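Local coordinates for protein dihydroneopterin triphosphate diphosphatase (Escherichia coli O157:H7, PDB 5U7F) that hydrolyses dihydroneopterin triphosphate to dihydroneopterin monophosphate and pyrophosphate, probably for folate biosynthesis, and probably also acts on nucleoside triphosphates such as dATP, at residues Val14-Gln19 / Arg23-Gln28; Thr48-Ala53 / Ser101-Ala106; Ala128-Thr133 / Ser137-Ile142. All blocks are in the same frame, centred on the assembly; numbering follows the deposited sequence.

Overall arrangement
The three contacts follow one another along the chain and belong to the alpha-beta-alpha sandwich of a Nudix hydrolase. Interaction 1 joins strands 10-18 and 23-29 of the mixed sheet. Its centre lies about 14 Å from that of interaction 2, and the two share the sheet through neighbouring strands 10-18 and 97-107. Interaction 2 sets the start of Nudix-box helix 49-61 on one face; interaction 3 pairs helices 126-132 and 136-147 on the other, about 10 Å from interaction 1 and 17 Å from interaction 2, centre to centre. Val-14 meets Ala-53 on the first face, while Val-15 and Trp-102 meet Ala-141 on the second. The sheet is thus covered from both sides.

Interaction 1 (Val14-Gln19 / Arg23-Gln28); sequences VVIYAQ and RVLMLQ
Tyr-17 meets Val-24 through its CB, 4.1 Å from Val-24 CG2, while its ring leads away from strand 23-28. Val-15 O lies at the edge of that ring, in its plane, and the phenol end packs against Ala-106 of strand 97-107. The other flat group, the guanidinium of Arg-23, also turns from the contact, with NH1 in a salt bridge to Glu-110. Between them the backbones form a single antiparallel bridge. Tyr-17 and Val-24 are its non-hydrogen-bonded pair, flanked by Ala-18 N to Arg-23 O at 2.9 Å and by Leu-25 N to Ile-16 O at 3.1 Å. The first runs nearly straight along the carbonyl of Arg-23; in the second the donor is tilted 31° from the carbonyl plane. Beyond this bridge the strands diverge, their directions 132° apart, and strand 36-42 takes the place between them in the sheet. Ile-16 and Leu-25 lie side by side, Ile-16 CG2 at 4.1 Å from Leu-25 CD2. Ile-16 holds CG1 beside the backbone N (chi1 -62°), which leaves CG2 on the side facing Leu-25, and it also packs on Val-61 of the Nudix-box helix. Water 1 sits where the strands part: it accepts from Ile-16 N at 2.9 Å and donates to Leu-25 O at 2.7 Å. Direct pairing thus gives way to solvent-mediated pairing, which gives the main-chain groups Ile-16 N and Leu-25 O a partner inside a largely apolar setting.

Interaction 2 (Thr48-Ala53 / Ser101-Ala106); sequences TAPQAA and SWFCLA
With CG anti to its own carbonyl carbon (chi1 -62°), Phe-103 sends its ring from strand 97-107 to the N-terminal turns of helix 49-61, where Ala-49, Pro-50 and Ala-53 receive it; chi2 of 80° presents one face to Ala-53. This is the Nudix fold's packing of the Nudix-box helix on its central sheet, with the helix and strand segments 9.7 Å apart at their axes and inclined at 52°. Ala-53 CB makes a CH-pi contact over that face, 4.0 Å from the ring centroid and offset toward the rim. Ala-49 CB comes to the edge in the ring plane, 3.9 Å from Phe-103 CZ, and the Pro-50 ring crosses the phenyl obliquely, its CD 4.1 Å from CZ. No hydrogen bond crosses the contact; beside the small alanine side chains the ring comes close to the helix backbone, Phe-103 CZ lying 3.7 Å from Pro-50 N. Ile-12 and Asp-74, on the adjoining strands, also touch Phe-103. Farther along the same helix, Glu-56 and Glu-60 bind cobalt. The helix start itself is fixed by a capping box: Gln-51 N donates to Thr-48 OG1 at 3.2 Å, and Thr-48 N returns a bond to Gln-51 OE1 at 2.8 Å, approaching from above the carbonyl plane.

Interaction 3 (Ala128-Thr133 / Ser137-Ile142); sequences AAAALT and SNRQAI
The segments 128-132 and 137-142 of helices 126-132 and 136-147 run almost antiparallel, 165° between directions, with axes 8.3 Å apart at closest approach. Ala-130 and Arg-139 bring their CA atoms within 4.4 Å, an approach consistent with the small side chain of Ala-130. Ile-142 fills the seam farther along: CD1 reaches Ala-129 CB at 3.9 Å, and its other branch, CG2, lies against Ala-130 CB. At the opposite end Thr-133, the first residue to leave the helical conformation, turns its methyl CG2 toward the Arg-139 backbone, 3.6 Å from N. Its OG1, anti to the backbone N (chi1 -170°), passes obliquely by the Asn-138 side chain and hydrogen-bonds to Trp-36 O. Asn-138 gives ND2 to Ser-38 OG on strand 36-42, and its backbone N bonds OG of Ser-135, a predicted substrate-binding residue, so the helix pair probably frames part of the substrate site. Arg-139 runs its aliphatic part past the Ala-130 carbonyl oxygen, CD 3.5 Å from O, then bends at chi3 (73°), turning NH1 to water 2. That water lies in the guanidinium plane at its edge, 2.5 Å from Arg-139 NH1, short enough that the exact length is doubtful. It appears to link this cationic group to the carbonyls of Ala-130, in the last turn of helix 126-132, and of Thr-133, just after it, where the positive charge would be expected to suit the helix dipole.

Interaction 1 (Val14-Gln19 / Arg23-Gln28)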
ATOM      1  N   VAL A  14       2.258   0.313  -2.134  1.00 12.97           N
ATOM      2  CA  VAL A  14       3.634   0.652  -1.768  1.00 16.39           C
ATOM      3  C   VAL A  14       3.990  -0.047  -0.469  1.00 17.13           C
ATOM      4  O   VAL A  14       3.441   0.238   0.611  1.00 15.74           O
ATOM      5  CB  VAL A  14       3.857   2.173  -1.622  1.00 13.98           C
ATOM      6  CG1 VAL A  14       5.323   2.444  -1.249  1.00 17.87           C
ATOM      7  CG2 VAL A  14       3.481   2.903  -2.887  1.00 16.59           C
ATOM      8  N   VAL A  15       4.877  -1.023  -0.569  1.00 12.39           N
ATOM      9  CA  VAL A  15       5.335  -1.705   0.622  1.00 13.39           C
ATOM     10  C   VAL A  15       6.445  -0.885   1.236  1.00 16.67           C
ATOM     11  O   VAL A  15       7.545  -0.741   0.669  1.00 17.25           O
ATOM     12  CB  VAL A  15       5.793  -3.151   0.320  1.00 15.77           C
ATOM     13  CG1 VAL A  15       6.193  -3.831   1.576  1.00 19.42           C
ATOM     14  CG2 VAL A  15       4.658  -3.945  -0.323  1.00 19.40           C
ATOM     15  N   ILE A  16       6.119  -0.319   2.390  1.00 14.35           N
ATOM     16  CA  ILE A  16       7.051   0.452   3.199  1.00 19.93           C
ATOM     17  C   ILE A  16       7.702  -0.414   4.275  1.00 18.45           C
ATOM     18  O   ILE A  16       7.051  -1.143   5.018  1.00 14.48           O
ATOM     19  CB  ILE A  16       6.352   1.669   3.851  1.00 19.84           C
ATOM     20  CG1 ILE A  16       5.839   2.600   2.762  1.00 20.39           C
ATOM     21  CG2 ILE A  16       7.314   2.430   4.787  1.00 22.51           C
ATOM     22  CD1 ILE A  16       5.139   3.842   3.225  1.00 21.17           C
ATOM     23  N   TYR A  17       9.027  -0.327   4.364  1.00 18.47           N
ATOM     24  CA  TYR A  17       9.750  -1.118   5.342  1.00 16.26           C
ATOM     25  C   TYR A  17      11.035  -0.418   5.737  1.00 13.77           C
ATOM     26  O   TYR A  17      11.515   0.458   5.047  1.00 20.94           O
ATOM     27  CB  TYR A  17      10.046  -2.515   4.824  1.00 14.55           C
ATOM     28  CG  TYR A  17      11.071  -2.577   3.698  1.00 17.32           C
ATOM     29  CD1 TYR A  17      10.732  -2.241   2.399  1.00 21.19           C
ATOM     30  CD2 TYR A  17      12.384  -2.965   3.955  1.00 22.17           C
ATOM     31  CE1 TYR A  17      11.666  -2.295   1.373  1.00 19.96           C
ATOM     32  CE2 TYR A  17      13.315  -3.026   2.955  1.00 25.13           C
ATOM     33  CZ  TYR A  17      12.965  -2.684   1.662  1.00 23.43           C
ATOM     34  OH  TYR A  17      13.890  -2.759   0.647  1.00 30.56           O
ATOM     35  N   ALA A  18      11.532  -0.770   6.919  1.00 22.07           N
ATOM     36  CA  ALA A  18      12.762  -0.186   7.407  1.00 19.16           C
ATOM     37  C   ALA A  18      13.918  -1.058   6.984  1.00 17.26           C
ATOM     38  O   ALA A  18      13.914  -2.258   7.242  1.00 19.52           O
ATOM     39  CB  ALA A  18      12.739  -0.053   8.917  1.00 23.07           C
ATOM     40  N   GLN A  19      14.924  -0.433   6.395  1.00 22.10           N
ATOM     41  CA  GLN A  19      16.127  -1.153   5.951  1.00 29.93           C
ATOM     42  C   GLN A  19      16.912  -1.830   7.088  1.00 27.41           C
ATOM     43  O   GLN A  19      17.367  -2.953   6.946  1.00 25.03           O
ATOM     44  CB  GLN A  19      17.051  -0.205   5.214  1.00 29.06           C
ATOM     45  CG  GLN A  19      18.309  -0.889   4.625  1.00 36.11           C
ATOM     46  CD  GLN A  19      17.988  -2.035   3.659  1.00 33.83           C
ATOM     47  OE1 GLN A  19      16.986  -2.003   2.949  1.00 45.61           O
ATOM     48  NE2 GLN A  19      18.852  -3.043   3.623  1.00 42.72           N
ATOM     49  N   ARG A  23      11.528  -4.406   9.374  1.00 19.15           N
ATOM     50  CA  ARG A  23      10.144  -4.432   9.807  1.00 24.12           C
ATOM     51  C   ARG A  23       9.302  -3.701   8.759  1.00 16.32           C
ATOM     52  O   ARG A  23       9.794  -2.801   8.087  1.00 18.98           O
ATOM     53  CB  ARG A  23       9.984  -3.798  11.185  1.00 27.57           C
ATOM     54  CG  ARG A  23      10.311  -4.757  12.331  1.00 21.39           C
ATOM     55  CD  ARG A  23       9.539  -4.366  13.626  1.00 30.28           C
ATOM     56  NE  ARG A  23      10.071  -5.026  14.801  1.00 39.89           N
ATOM     57  CZ  ARG A  23      11.163  -4.621  15.449  1.00 47.64           C
ATOM     58  NH1 ARG A  23      11.833  -3.549  15.040  1.00 39.86           N
ATOM     59  NH2 ARG A  23      11.592  -5.293  16.510  1.00 50.71           N
ATOM     60  N   VAL A  24       8.026  -4.081   8.678  1.00 24.36           N
ATOM     61  CA  VAL A  24       7.057  -3.590   7.688  1.00 18.67           C
ATOM     62  C   VAL A  24       5.955  -2.781   8.361  1.00 15.99           C
ATOM     63  O   VAL A  24       5.395  -3.208   9.358  1.00 17.50           O
ATOM     64  CB  VAL A  24       6.445  -4.765   6.931  1.00 15.41           C
ATOM     65  CG1 VAL A  24       5.401  -4.317   5.975  1.00 17.09           C
ATOM     66  CG2 VAL A  24       7.550  -5.486   6.173  1.00 17.81           C
ATOM     67  N   LEU A  25       5.730  -1.590   7.825  1.00 14.92           N
ATOM     68  CA  LEU A  25       4.746  -0.666   8.323  1.00 14.43           C
ATOM     69  C   LEU A  25       3.360  -1.078   7.868  1.00 15.27           C
ATOM     70  O   LEU A  25       3.107  -1.155   6.671  1.00 14.99           O
ATOM     71  CB  LEU A  25       5.079   0.741   7.830  1.00 13.48           C
ATOM     72  CG  LEU A  25       4.009   1.791   8.126  1.00 19.52           C
ATOM     73  CD1 LEU A  25       3.849   2.007   9.627  1.00 19.61           C
ATOM     74  CD2 LEU A  25       4.265   3.079   7.405  1.00 19.18           C
ATOM     75  N   MET A  26       2.480  -1.347   8.822  1.00 14.97           N
ATOM     76  CA  MET A  26       1.121  -1.772   8.497  1.00 15.55           C
ATOM     77  C   MET A  26       0.123  -0.814   9.107  1.00 18.20           C
ATOM     78  O   MET A  26       0.295  -0.347  10.255  1.00 18.02           O
ATOM     79  CB  MET A  26       0.907  -3.185   8.983  1.00 17.82           C
ATOM     80  CG  MET A  26       1.837  -4.179   8.330  1.00 18.98           C
ATOM     81  SD  MET A  26       1.603  -4.321   6.526  1.00 21.62           S
ATOM     82  CE  MET A  26      -0.040  -4.992   6.529  1.00 25.50           C
ATOM     83  N   LEU A  27      -0.929  -0.539   8.337  1.00 15.68           N
ATOM     84  CA  LEU A  27      -1.859   0.527   8.633  1.00 19.68           C
ATOM     85  C   LEU A  27      -3.266  -0.054   8.706  1.00 19.53           C
ATOM     86  O   LEU A  27      -3.649  -0.839   7.867  1.00 17.30           O
ATOM     87  CB  LEU A  27      -1.776   1.615   7.566  1.00 15.53           C
ATOM     88  CG  LEU A  27      -0.404   2.205   7.254  1.00 21.75           C
ATOM     89  CD1 LEU A  27      -0.420   2.976   5.966  1.00 25.29           C
ATOM     90  CD2 LEU A  27      -0.020   3.116   8.372  1.00 20.16           C
ATOM     91  N   GLN A  28      -4.004   0.349   9.727  1.00 14.05           N
ATOM     92  CA  GLN A  28      -5.356  -0.157  10.021  1.00 15.23           C
ATOM     93  C   GLN A  28      -6.426   0.619   9.260  1.00 17.20           C
ATOM     94  O   GLN A  28      -6.567   1.813   9.454  1.00 18.66           O
ATOM     95  CB  GLN A  28      -5.619  -0.058  11.518  1.00 22.89           C
ATOM     96  CG  GLN A  28      -6.936  -0.696  11.913  1.00 21.89           C
ATOM     97  CD  GLN A  28      -7.162  -0.618  13.407  1.00 25.69           C
ATOM     98  OE1 GLN A  28      -6.708   0.315  14.062  1.00 22.36           O
ATOM     99  NE2 GLN A  28      -7.881  -1.590  13.942  1.00 23.11           N
TER
HETATM  100  O   HOH W   1       4.210  -1.552   4.241  1.00 14.79           O

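Interaction 2 (Thr48-Ala53 / Ser101-Ala106)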
ATOM      1  N   THR A  48       0.445   8.823 -13.695  1.00 19.08           N
ATOM      2  CA  THR A  48       1.044   7.520 -13.882  1.00 23.08           C
ATOM      3  C   THR A  48       1.053   6.783 -12.566  1.00 18.32           C
ATOM      4  O   THR A  48       0.852   7.396 -11.542  1.00 20.12           O
ATOM      5  CB  THR A  48       2.467   7.619 -14.367  1.00 15.21           C
ATOM      6  OG1 THR A  48       3.274   8.241 -13.341  1.00 25.19           O
ATOM      7  CG2 THR A  48       2.550   8.417 -15.689  1.00 22.11           C
ATOM      8  N   ALA A  49       1.355   5.484 -12.614  1.00 19.93           N
ATOM      9  CA  ALA A  49       1.424   4.670 -11.422  1.00 19.18           C
ATOM     10  C   ALA A  49       2.481   5.202 -10.470  1.00 19.47           C
ATOM     11  O   ALA A  49       2.201   5.353  -9.304  1.00 15.84           O
ATOM     12  CB  ALA A  49       1.686   3.248 -11.762  1.00 17.81           C
ATOM     13  N   PRO A  50       3.696   5.497 -10.959  1.00 20.49           N
ATOM     14  CA  PRO A  50       4.649   6.073 -10.001  1.00 21.13           C
ATOM     15  C   PRO A  50       4.222   7.401  -9.404  1.00 18.05           C
ATOM     16  O   PRO A  50       4.569   7.659  -8.249  1.00 18.97           O
ATOM     17  CB  PRO A  50       5.915   6.286 -10.817  1.00 22.67           C
ATOM     18  CG  PRO A  50       5.777   5.368 -12.011  1.00 24.85           C
ATOM     19  CD  PRO A  50       4.299   5.239 -12.281  1.00 24.44           C
ATOM     20  N   GLN A  51       3.552   8.253 -10.164  1.00 19.24           N
ATOM     21  CA  GLN A  51       3.052   9.504  -9.590  1.00 23.97           C
ATOM     22  C   GLN A  51       2.051   9.214  -8.488  1.00 26.02           C
ATOM     23  O   GLN A  51       2.028   9.872  -7.439  1.00 19.72           O
ATOM     24  CB  GLN A  51       2.416  10.389 -10.656  1.00 23.12           C
ATOM     25  CG  GLN A  51       3.405  11.150 -11.559  1.00 30.59           C
ATOM     26  CD  GLN A  51       2.773  11.647 -12.858  1.00 33.23           C
ATOM     27  OE1 GLN A  51       1.618  11.345 -13.158  1.00 32.16           O
ATOM     28  NE2 GLN A  51       3.540  12.408 -13.649  1.00 32.82           N
ATOM     29  N   ALA A  52       1.210   8.219  -8.719  1.00 22.92           N
ATOM     30  CA  ALA A  52       0.151   7.935  -7.778  1.00 20.59           C
ATOM     31  C   ALA A  52       0.753   7.396  -6.480  1.00 21.75           C
ATOM     32  O   ALA A  52       0.329   7.751  -5.385  1.00 19.68           O
ATOM     33  CB  ALA A  52      -0.850   6.957  -8.379  1.00 17.92           C
ATOM     34  N   ALA A  53       1.758   6.547  -6.625  1.00 20.00           N
ATOM     35  CA  ALA A  53       2.450   5.957  -5.509  1.00 17.88           C
ATOM     36  C   ALA A  53       3.095   7.051  -4.629  1.00 18.88           C
ATOM     37  O   ALA A  53       2.862   7.093  -3.424  1.00 17.55           O
ATOM     38  CB  ALA A  53       3.497   4.981  -5.997  1.00 19.38           C
ATOM     39  N   SER A 101      -0.489  -2.307  -9.178  1.00 15.62           N
ATOM     40  CA  SER A 101       0.966  -2.292  -9.443  1.00 14.61           C
ATOM     41  C   SER A 101       1.777  -2.058  -8.176  1.00 19.11           C
ATOM     42  O   SER A 101       1.416  -1.210  -7.348  1.00 14.48           O
ATOM     43  CB  SER A 101       1.292  -1.226 -10.505  1.00 20.11           C
ATOM     44  OG  SER A 101       0.651  -1.584 -11.710  1.00 28.85           O
ATOM     45  N   TRP A 102       2.893  -2.783  -8.041  1.00 13.60           N
ATOM     46  CA  TRP A 102       3.615  -2.835  -6.765  1.00 16.33           C
ATOM     47  C   TRP A 102       4.838  -1.933  -6.786  1.00 18.48           C
ATOM     48  O   TRP A 102       5.572  -1.891  -7.774  1.00 18.09           O
ATOM     49  CB  TRP A 102       4.079  -4.270  -6.424  1.00 19.48           C
ATOM     50  CG  TRP A 102       3.010  -5.254  -6.154  1.00 15.20           C
ATOM     51  CD1 TRP A 102       1.661  -5.005  -6.048  1.00 18.46           C
ATOM     52  CD2 TRP A 102       3.168  -6.660  -5.987  1.00 13.33           C
ATOM     53  NE1 TRP A 102       0.991  -6.165  -5.810  1.00 20.25           N
ATOM     54  CE2 TRP A 102       1.889  -7.197  -5.764  1.00 15.88           C
ATOM     55  CE3 TRP A 102       4.268  -7.523  -6.012  1.00 19.80           C
ATOM     56  CZ2 TRP A 102       1.676  -8.548  -5.545  1.00 17.07           C
ATOM     57  CZ3 TRP A 102       4.056  -8.865  -5.786  1.00 22.11           C
ATOM     58  CH2 TRP A 102       2.761  -9.370  -5.574  1.00 24.27           C
ATOM     59  N   PHE A 103       5.059  -1.263  -5.664  1.00 15.32           N
ATOM     60  CA  PHE A 103       6.264  -0.457  -5.413  1.00 16.25           C
ATOM     61  C   PHE A 103       6.824  -0.802  -4.015  1.00 18.30           C
ATOM     62  O   PHE A 103       6.119  -1.320  -3.131  1.00 15.45           O
ATOM     63  CB  PHE A 103       5.953   1.037  -5.498  1.00 14.47           C
ATOM     64  CG  PHE A 103       5.481   1.491  -6.844  1.00 17.25           C
ATOM     65  CD1 PHE A 103       4.160   1.298  -7.239  1.00 20.99           C
ATOM     66  CD2 PHE A 103       6.354   2.099  -7.725  1.00 19.70           C
ATOM     67  CE1 PHE A 103       3.738   1.715  -8.492  1.00 17.65           C
ATOM     68  CE2 PHE A 103       5.933   2.514  -8.989  1.00 17.77           C
ATOM     69  CZ  PHE A 103       4.643   2.330  -9.369  1.00 19.75           C
ATOM     70  N   CYS A 104       8.101  -0.495  -3.810  1.00 15.51           N
ATOM     71  CA  CYS A 104       8.787  -0.793  -2.553  1.00 19.87           C
ATOM     72  C   CYS A 104       9.406   0.523  -2.090  1.00 18.25           C
ATOM     73  O   CYS A 104       9.861   1.314  -2.907  1.00 21.10           O
ATOM     74  CB  CYS A 104       9.841  -1.907  -2.762  1.00 29.42           C
ATOM     75  SG  CYS A 104       9.312  -3.211  -3.956  1.00 59.67           S
ATOM     76  N   LEU A 105       9.341   0.810  -0.797  1.00 21.58           N
ATOM     77  CA  LEU A 105       9.978   2.005  -0.256  1.00 19.09           C
ATOM     78  C   LEU A 105      10.706   1.652   1.034  1.00 15.40           C
ATOM     79  O   LEU A 105      10.108   1.277   2.037  1.00 20.65           O
ATOM     80  CB  LEU A 105       8.965   3.129  -0.019  1.00 23.44           C
ATOM     81  CG  LEU A 105       9.517   4.374   0.688  1.00 23.24           C
ATOM     82  CD1 LEU A 105      10.597   5.030  -0.169  1.00 28.09           C
ATOM     83  CD2 LEU A 105       8.422   5.354   1.018  1.00 23.44           C
ATOM     84  N   ALA A 106      12.026   1.785   0.972  1.00 17.22           N
ATOM     85  CA  ALA A 106      12.904   1.444   2.070  1.00 24.01           C
ATOM     86  C   ALA A 106      13.208   2.723   2.828  1.00 18.47           C
ATOM     87  O   ALA A 106      13.718   3.660   2.240  1.00 27.68           O
ATOM     88  CB  ALA A 106      14.174   0.805   1.546  1.00 25.81           C
TER

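Interaction 3 (Ala128-Thr133 / Ser137-Ile142)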
ATOM      1  N   ALA A 128       5.084 -11.535   9.898  1.00 22.37           N
ATOM      2  CA  ALA A 128       3.898 -11.207  10.678  1.00 25.11           C
ATOM      3  C   ALA A 128       3.005 -10.250   9.912  1.00 22.92           C
ATOM      4  O   ALA A 128       1.776 -10.378   9.957  1.00 23.86           O
ATOM      5  CB  ALA A 128       4.279 -10.602  12.015  1.00 26.70           C
ATOM      6  N   ALA A 129       3.620  -9.282   9.227  1.00 17.70           N
ATOM      7  CA  ALA A 129       2.858  -8.321   8.455  1.00 17.37           C
ATOM      8  C   ALA A 129       2.141  -9.085   7.362  1.00 25.86           C
ATOM      9  O   ALA A 129       0.956  -8.846   7.090  1.00 19.22           O
ATOM     10  CB  ALA A 129       3.746  -7.245   7.878  1.00 16.60           C
ATOM     11  N   ALA A 130       2.869 -10.025   6.771  1.00 22.30           N
ATOM     12  CA  ALA A 130       2.363 -10.811   5.668  1.00 21.54           C
ATOM     13  C   ALA A 130       1.169 -11.638   6.102  1.00 21.92           C
ATOM     14  O   ALA A 130       0.194 -11.716   5.370  1.00 21.63           O
ATOM     15  CB  ALA A 130       3.435 -11.712   5.126  1.00 23.27           C
ATOM     16  N   ALA A 131       1.259 -12.259   7.276  1.00 19.20           N
ATOM     17  CA  ALA A 131       0.175 -13.102   7.775  1.00 24.56           C
ATOM     18  C   ALA A 131      -1.022 -12.291   8.216  1.00 25.54           C
ATOM     19  O   ALA A 131      -2.151 -12.795   8.174  1.00 24.41           O
ATOM     20  CB  ALA A 131       0.651 -13.976   8.930  1.00 24.55           C
ATOM     21  N   LEU A 132      -0.776 -11.057   8.648  1.00 25.06           N
ATOM     22  CA  LEU A 132      -1.793 -10.219   9.268  1.00 22.23           C
ATOM     23  C   LEU A 132      -2.784  -9.685   8.245  1.00 24.88           C
ATOM     24  O   LEU A 132      -3.997  -9.692   8.506  1.00 21.23           O
ATOM     25  CB  LEU A 132      -1.158  -9.040  10.017  1.00 24.07           C
ATOM     26  CG  LEU A 132      -2.092  -7.958  10.583  1.00 23.58           C
ATOM     27  CD1 LEU A 132      -3.005  -8.560  11.647  1.00 29.16           C
ATOM     28  CD2 LEU A 132      -1.357  -6.757  11.164  1.00 25.91           C
ATOM     29  N   THR A 133      -2.267  -9.215   7.105  1.00 18.69           N
ATOM     30  CA  THR A 133      -3.083  -8.542   6.098  1.00 16.51           C
ATOM     31  C   THR A 133      -4.134  -9.480   5.468  1.00 18.70           C
ATOM     32  O   THR A 133      -3.921 -10.695   5.308  1.00 17.47           O
ATOM     33  CB  THR A 133      -2.214  -7.908   4.993  1.00 13.26           C
ATOM     34  OG1 THR A 133      -3.016  -7.071   4.151  1.00 17.10           O
ATOM     35  CG2 THR A 133      -1.487  -8.978   4.124  1.00 14.59           C
ATOM     36  N   SER A 137      -2.499  -9.995  -2.263  1.00 14.99           N
ATOM     37  CA  SER A 137      -1.468  -9.369  -3.082  1.00 19.65           C
ATOM     38  C   SER A 137      -0.465  -8.631  -2.175  1.00 15.22           C
ATOM     39  O   SER A 137       0.746  -8.684  -2.399  1.00 13.37           O
ATOM     40  CB  SER A 137      -2.080  -8.418  -4.103  1.00 16.92           C
ATOM     41  OG  SER A 137      -2.837  -7.415  -3.460  1.00 18.04           O
ATOM     42  N   ASN A 138      -0.984  -7.957  -1.157  1.00 13.34           N
ATOM     43  CA  ASN A 138      -0.159  -7.302  -0.121  1.00 11.95           C
ATOM     44  C   ASN A 138       0.752  -8.305   0.560  1.00 13.91           C
ATOM     45  O   ASN A 138       1.954  -8.049   0.738  1.00 13.56           O
ATOM     46  CB  ASN A 138      -1.052  -6.605   0.907  1.00 17.06           C
ATOM     47  CG  ASN A 138      -0.372  -5.424   1.626  1.00 17.48           C
ATOM     48  OD1 ASN A 138      -1.076  -4.484   2.056  1.00 15.39           O
ATOM     49  ND2 ASN A 138       0.985  -5.460   1.778  1.00 15.61           N
ATOM     50  N   ARG A 139       0.192  -9.448   0.923  1.00 15.23           N
ATOM     51  CA  ARG A 139       0.979 -10.535   1.471  1.00 17.18           C
ATOM     52  C   ARG A 139       2.095 -10.954   0.543  1.00 17.58           C
ATOM     53  O   ARG A 139       3.275 -11.033   0.947  1.00 15.95           O
ATOM     54  CB  ARG A 139       0.094 -11.716   1.759  1.00 12.85           C
ATOM     55  CG  ARG A 139       0.842 -12.991   2.117  1.00 18.82           C
ATOM     56  CD  ARG A 139      -0.107 -13.995   2.735  1.00 23.01           C
ATOM     57  NE  ARG A 139      -0.975 -14.555   1.718  1.00 33.86           N
ATOM     58  CZ  ARG A 139      -2.297 -14.436   1.648  1.00 36.48           C
ATOM     59  NH1 ARG A 139      -3.012 -13.741   2.551  1.00 30.37           N
ATOM     60  NH2 ARG A 139      -2.901 -15.051   0.637  1.00 30.88           N
ATOM     61  N   GLN A 140       1.730 -11.214  -0.707  1.00 16.59           N
ATOM     62  CA  GLN A 140       2.707 -11.707  -1.672  1.00 16.40           C
ATOM     63  C   GLN A 140       3.831 -10.680  -1.900  1.00 16.58           C
ATOM     64  O   GLN A 140       5.004 -11.036  -2.034  1.00 17.94           O
ATOM     65  CB  GLN A 140       2.021 -12.057  -2.993  1.00 16.96           C
ATOM     66  CG  GLN A 140       2.939 -12.763  -3.993  1.00 31.72           C
ATOM     67  CD  GLN A 140       2.221 -13.226  -5.282  1.00 24.61           C
ATOM     68  OE1 GLN A 140       2.793 -13.173  -6.370  1.00 46.57           O
ATOM     69  NE2 GLN A 140       1.000 -13.702  -5.141  1.00 30.79           N
ATOM     70  N   ALA A 141       3.487  -9.398  -1.908  1.00 16.41           N
ATOM     71  CA  ALA A 141       4.475  -8.361  -2.138  1.00 14.76           C
ATOM     72  C   ALA A 141       5.460  -8.306  -0.966  1.00 15.23           C
ATOM     73  O   ALA A 141       6.653  -8.190  -1.182  1.00 15.74           O
ATOM     74  CB  ALA A 141       3.806  -7.012  -2.356  1.00 16.15           C
ATOM     75  N   ILE A 142       4.955  -8.415   0.255  1.00 13.50           N
ATOM     76  CA  ILE A 142       5.826  -8.427   1.440  1.00 13.17           C
ATOM     77  C   ILE A 142       6.779  -9.632   1.328  1.00 16.98           C
ATOM     78  O   ILE A 142       7.998  -9.514   1.528  1.00 15.80           O
ATOM     79  CB  ILE A 142       4.989  -8.468   2.738  1.00 14.80           C
ATOM     80  CG1 ILE A 142       4.238  -7.150   2.909  1.00 19.66           C
ATOM     81  CG2 ILE A 142       5.896  -8.717   3.998  1.00 19.45           C
ATOM     82  CD1 ILE A 142       3.182  -7.189   4.033  1.00 17.31           C
TER
HETATM   83  O   HOH W   2      -2.175 -12.539   4.603  1.00 22.42           O